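Local coordinates for protein CofB (Escherichia coli, PDB 5AX6) that serves as the homotrimeric minor pilin of the CFA/III type IVb pilus of enterotoxigenic bacteria and is thought to take part in pilus assembly, at residues 289-301 with 310-322. Sequence-based numbering, arbitrary orientation. Where two conformers were deposited one is given.
Sequences TGTSKLCLTQIEG and SLIKLKDDNGNPA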
loop_
_atom_site.group_PDB
_atom_site.type_symbol
_atom_site.label_atom_id
_atom_site.label_comp_id
_atom_site.label_asym_id
_atom_site.label_seq_id
_atom_site.Cartn_x
_atom_site.Cartn_y
_atom_site.Cartn_z
ATOM N N THR A 289 -6.567 8.616 16.399
ATOM C CA THR A 289 -7.204 9.737 17.087
ATOM C C THR A 289 -8.574 9.353 17.617
ATOM O O THR A 289 -9.466 10.195 17.714
ATOM C CB THR A 289 -7.366 10.970 16.178
ATOM O OG1 THR A 289 -8.053 10.596 14.976
ATOM C CG2 THR A 289 -6.012 11.574 15.835
ATOM N N GLY A 290 -8.749 8.073 17.923
ATOM C CA GLY A 290 -9.933 7.625 18.624
ATOM C C GLY A 290 -11.012 6.946 17.804
ATOM O O GLY A 290 -12.010 6.498 18.368
ATOM N N THR A 291 -10.837 6.856 16.489
ATOM C CA THR A 291 -11.850 6.199 15.664
ATOM C C THR A 291 -11.212 5.080 14.852
ATOM O O THR A 291 -9.994 4.954 14.821
ATOM C CB THR A 291 -12.572 7.207 14.735
ATOM O OG1 THR A 291 -11.643 7.756 13.790
ATOM C CG2 THR A 291 -13.160 8.350 15.557
ATOM N N SER A 292 -12.046 4.267 14.215
ATOM C CA SER A 292 -11.591 3.089 13.490
ATOM C C SER A 292 -10.516 3.395 12.462
ATOM O O SER A 292 -10.547 4.445 11.818
ATOM C CB SER A 292 -12.766 2.427 12.776
ATOM O OG SER A 292 -12.345 1.247 12.116
ATOM N N LYS A 293 -9.568 2.475 12.298
ATOM C CA LYS A 293 -8.716 2.538 11.120
ATOM C C LYS A 293 -9.591 2.173 9.915
ATOM O O LYS A 293 -10.656 1.560 10.065
ATOM C CB LYS A 293 -7.501 1.605 11.251
ATOM C CG LYS A 293 -7.829 0.131 11.113
ATOM C CD LYS A 293 -6.566 -0.718 11.233
ATOM C CE LYS A 293 -6.923 -2.183 11.380
ATOM N NZ LYS A 293 -7.373 -2.455 12.778
ATOM N N LEU A 294 -9.174 2.599 8.729
ATOM C CA LEU A 294 -9.908 2.294 7.508
ATOM C C LEU A 294 -9.066 1.349 6.668
ATOM O O LEU A 294 -7.864 1.567 6.522
ATOM C CB LEU A 294 -10.221 3.573 6.722
ATOM C CG LEU A 294 -11.026 4.627 7.488
ATOM C CD1 LEU A 294 -11.284 5.825 6.582
ATOM C CD2 LEU A 294 -12.338 4.014 7.986
ATOM N N CYS A 295 -9.690 0.309 6.124
ATOM C CA CYS A 295 -8.956 -0.693 5.361
ATOM C C CYS A 295 -9.526 -0.884 3.976
ATOM O O CYS A 295 -10.746 -0.919 3.805
ATOM C CB CYS A 295 -8.961 -2.039 6.088
ATOM S SG CYS A 295 -8.163 -1.985 7.716
ATOM N N LEU A 296 -8.636 -1.013 2.993
ATOM C CA LEU A 296 -9.006 -1.504 1.666
ATOM C C LEU A 296 -8.701 -2.987 1.639
ATOM O O LEU A 296 -7.536 -3.381 1.618
ATOM C CB LEU A 296 -8.228 -0.800 0.548
ATOM C CG LEU A 296 -8.758 0.463 -0.107
ATOM C CD1 LEU A 296 -7.807 0.911 -1.236
ATOM C CD2 LEU A 296 -10.178 0.225 -0.616
ATOM N N THR A 297 -9.750 -3.796 1.618
ATOM C CA THR A 297 -9.630 -5.226 1.848
ATOM C C THR A 297 -10.148 -6.029 0.671
ATOM O O THR A 297 -11.175 -5.685 0.090
ATOM C CB THR A 297 -10.411 -5.623 3.099
ATOM O OG1 THR A 297 -9.945 -4.836 4.200
ATOM C CG2 THR A 297 -10.250 -7.105 3.406
ATOM N N GLN A 298 -9.449 -7.107 0.325
ATOM C CA GLN A 298 -9.907 -7.959 -0.760
ATOM C C GLN A 298 -10.822 -9.041 -0.213
ATOM O O GLN A 298 -10.463 -9.739 0.738
ATOM C CB GLN A 298 -8.737 -8.600 -1.503
ATOM C CG GLN A 298 -9.183 -9.298 -2.793
ATOM C CD GLN A 298 -8.033 -10.009 -3.477
ATOM O OE1 GLN A 298 -7.018 -10.297 -2.846
ATOM N NE2 GLN A 298 -8.185 -10.293 -4.772
ATOM N N ILE A 299 -12.004 -9.172 -0.804
ATOM C CA ILE A 299 -12.979 -10.156 -0.339
ATOM C C ILE A 299 -13.500 -10.999 -1.511
ATOM O O ILE A 299 -13.370 -10.627 -2.678
ATOM C CB ILE A 299 -14.170 -9.488 0.387
ATOM C CG1 ILE A 299 -14.902 -8.530 -0.554
ATOM C CG2 ILE A 299 -13.702 -8.781 1.666
ATOM C CD1 ILE A 299 -16.137 -7.893 0.050
ATOM N N GLU A 300 -14.077 -12.150 -1.193
ATOM C CA GLU A 300 -14.594 -13.035 -2.220
ATOM C C GLU A 300 -15.889 -12.478 -2.784
ATOM O O GLU A 300 -16.656 -11.835 -2.071
ATOM C CB GLU A 300 -14.836 -14.435 -1.648
ATOM C CG GLU A 300 -13.576 -15.195 -1.321
ATOM C CD GLU A 300 -12.947 -15.860 -2.541
ATOM O OE1 GLU A 300 -13.374 -15.582 -3.690
ATOM O OE2 GLU A 300 -12.019 -16.675 -2.343
ATOM N N GLY A 301 -16.121 -12.727 -4.065
ATOM C CA GLY A 301 -17.366 -12.356 -4.703
ATOM C C GLY A 301 -17.677 -13.276 -5.867
ATOM O O GLY A 301 -16.994 -14.270 -6.092
ATOM N N SER A 310 -13.347 -11.784 -7.117
ATOM C CA SER A 310 -13.118 -11.053 -5.881
ATOM C C SER A 310 -13.329 -9.569 -6.138
ATOM O O SER A 310 -13.499 -9.147 -7.279
ATOM C CB SER A 310 -11.706 -11.305 -5.318
ATOM O OG SER A 310 -10.707 -10.763 -6.168
ATOM N N LEU A 311 -13.316 -8.793 -5.061
ATOM C CA LEU A 311 -13.423 -7.354 -5.161
ATOM C C LEU A 311 -12.711 -6.736 -3.980
ATOM O O LEU A 311 -12.270 -7.440 -3.061
ATOM C CB LEU A 311 -14.895 -6.912 -5.205
ATOM C CG LEU A 311 -15.689 -7.114 -3.909
ATOM C CD1 LEU A 311 -16.844 -6.118 -3.843
ATOM C CD2 LEU A 311 -16.215 -8.547 -3.774
ATOM N N ILE A 312 -12.575 -5.418 -4.026
ATOM C CA ILE A 312 -12.003 -4.643 -2.933
ATOM C C ILE A 312 -13.130 -3.965 -2.169
ATOM O O ILE A 312 -14.087 -3.488 -2.783
ATOM C CB ILE A 312 -11.046 -3.552 -3.443
ATOM C CG1 ILE A 312 -9.905 -4.197 -4.215
ATOM C CG2 ILE A 312 -10.517 -2.729 -2.256
ATOM C CD1 ILE A 312 -9.233 -5.267 -3.440
ATOM N N LYS A 313 -13.005 -3.922 -0.849
ATOM C CA LYS A 313 -14.000 -3.264 0.004
ATOM C C LYS A 313 -13.308 -2.267 0.930
ATOM O O LYS A 313 -12.367 -2.620 1.649
ATOM C CB LYS A 313 -14.788 -4.306 0.815
ATOM C CG LYS A 313 -15.845 -3.705 1.737
ATOM C CD LYS A 313 -16.627 -4.807 2.448
ATOM C CE LYS A 313 -17.673 -4.214 3.394
ATOM N NZ LYS A 313 -18.397 -5.285 4.125
ATOM N N LEU A 314 -13.763 -1.015 0.902
ATOM C CA LEU A 314 -13.249 -0.006 1.817
ATOM C C LEU A 314 -14.131 -0.023 3.062
ATOM O O LEU A 314 -15.321 0.288 2.981
ATOM C CB LEU A 314 -13.248 1.382 1.162
ATOM C CG LEU A 314 -12.729 2.541 2.016
ATOM C CD1 LEU A 314 -11.265 2.359 2.387
ATOM C CD2 LEU A 314 -12.923 3.868 1.282
ATOM N N LYS A 315 -13.560 -0.388 4.207
ATOM C CA LYS A 315 -14.366 -0.630 5.398
ATOM C C LYS A 315 -13.720 -0.178 6.696
ATOM O O LYS A 315 -12.490 -0.026 6.779
ATOM C CB LYS A 315 -14.687 -2.124 5.503
ATOM C CG LYS A 315 -13.455 -3.003 5.705
ATOM C CD LYS A 315 -13.831 -4.484 5.796
ATOM C CE LYS A 315 -12.666 -5.316 6.320
ATOM N NZ LYS A 315 -12.177 -4.826 7.659
ATOM N N ASP A 316 -14.552 0.021 7.716
ATOM C CA ASP A 316 -14.042 0.244 9.069
ATOM C C ASP A 316 -13.914 -1.086 9.815
ATOM O O ASP A 316 -14.188 -2.154 9.253
ATOM C CB ASP A 316 -14.933 1.226 9.852
ATOM C CG ASP A 316 -16.360 0.719 10.057
ATOM O OD1 ASP A 316 -16.612 -0.505 10.003
ATOM O OD2 ASP A 316 -17.249 1.565 10.292
ATOM N N ASP A 317 -13.495 -1.045 11.077
ATOM C CA ASP A 317 -13.243 -2.286 11.809
ATOM C C ASP A 317 -14.543 -3.028 12.168
ATOM O O ASP A 317 -14.499 -4.197 12.548
ATOM C CB ASP A 317 -12.424 -2.020 13.082
ATOM C CG ASP A 317 -10.919 -1.898 12.818
ATOM O OD1 ASP A 317 -10.466 -2.087 11.665
ATOM O OD2 ASP A 317 -10.178 -1.626 13.790
ATOM N N ASN A 318 -15.695 -2.367 12.048
ATOM C CA ASN A 318 -16.970 -3.068 12.209
ATOM C C ASN A 318 -17.456 -3.717 10.919
ATOM O O ASN A 318 -18.511 -4.357 10.895
ATOM C CB ASN A 318 -18.036 -2.114 12.736
ATOM C CG ASN A 318 -17.791 -1.705 14.174
ATOM O OD1 ASN A 318 -17.276 -2.488 14.974
ATOM N ND2 ASN A 318 -18.160 -0.476 14.511
ATOM N N GLY A 319 -16.686 -3.549 9.850
ATOM C CA GLY A 319 -17.052 -4.095 8.557
ATOM C C GLY A 319 -18.049 -3.245 7.786
ATOM O O GLY A 319 -18.579 -3.685 6.774
ATOM N N ASN A 320 -18.310 -2.031 8.259
ATOM C CA ASN A 320 -19.165 -1.103 7.520
ATOM C C ASN A 320 -18.364 -0.419 6.419
ATOM O O ASN A 320 -17.202 -0.061 6.636
ATOM C CB ASN A 320 -19.763 -0.034 8.432
ATOM C CG ASN A 320 -20.442 -0.613 9.661
ATOM O OD1 ASN A 320 -20.144 -0.212 10.787
ATOM N ND2 ASN A 320 -21.360 -1.548 9.451
ATOM N N PRO A 321 -18.985 -0.238 5.239
ATOM C CA PRO A 321 -18.323 0.514 4.169
ATOM C C PRO A 321 -17.922 1.900 4.661
ATOM O O PRO A 321 -18.632 2.524 5.456
ATOM C CB PRO A 321 -19.390 0.582 3.068
ATOM C CG PRO A 321 -20.208 -0.689 3.284
ATOM C CD PRO A 321 -20.279 -0.803 4.803
ATOM N N ALA A 322 -16.763 2.359 4.218
ATOM C CA ALA A 322 -16.290 3.682 4.562
ATOM C C ALA A 322 -16.221 4.521 3.292
ATOM O O ALA A 322 -16.543 4.041 2.202
ATOM C CB ALA A 322 -14.912 3.608 5.261
HETATM O O HOH W 1 -9.536 -5.575 6.613
#
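Strands 294-301 and 310-315 form an antiparallel hairpin in which Cys-295, Thr-297 and Ile-299 each exchange two backbone hydrogen bonds with Lys-315, Lys-313 and Leu-311. Between these rungs, Leu-296 lays CD2 against Ile-312 CG2 at 3.4 Å, tighter than usual, and against Leu-314 CB, the Leu-296 and Ile-312 side chains crossing at about a right angle. Farther along that face, Gln-298 runs out extended, CG anti to the backbone N (chi1 -170°), and gives NE2 to Ser-310 OG at 2.9 Å, somewhat tilted from its amide plane. On the opposite face, Thr-297 OG1 and Lys-315 NZ share one water, and beyond them Ile-299 CG1 presses on Leu-311 CD2 at 3.5 Å, again tighter than usual. Past the paired strands, Ser-292 OG ties the turn starting at Asp-316 to segment 289-301: it accepts a hydrogen bond from Asp-317 N (2.8 Å) and gives its own to Lys-293 O. Lys-293, bent at its last torsion, brings NZ to the syn side of OD2 in one of two conformers of Asp-317, a 3.1 Å salt bridge. A methionine here would probably leave the Asp-317 carboxylate without its charged mate. The hairpin belongs to the beta-repeat domain: strand 282-285 flanks 294-301, Cys-284 binding Cys-295 by a disulfide, while Ile-312 and Lys-313 pair in parallel with a strand of the third subunit, carrying the sheet across the trimer interface.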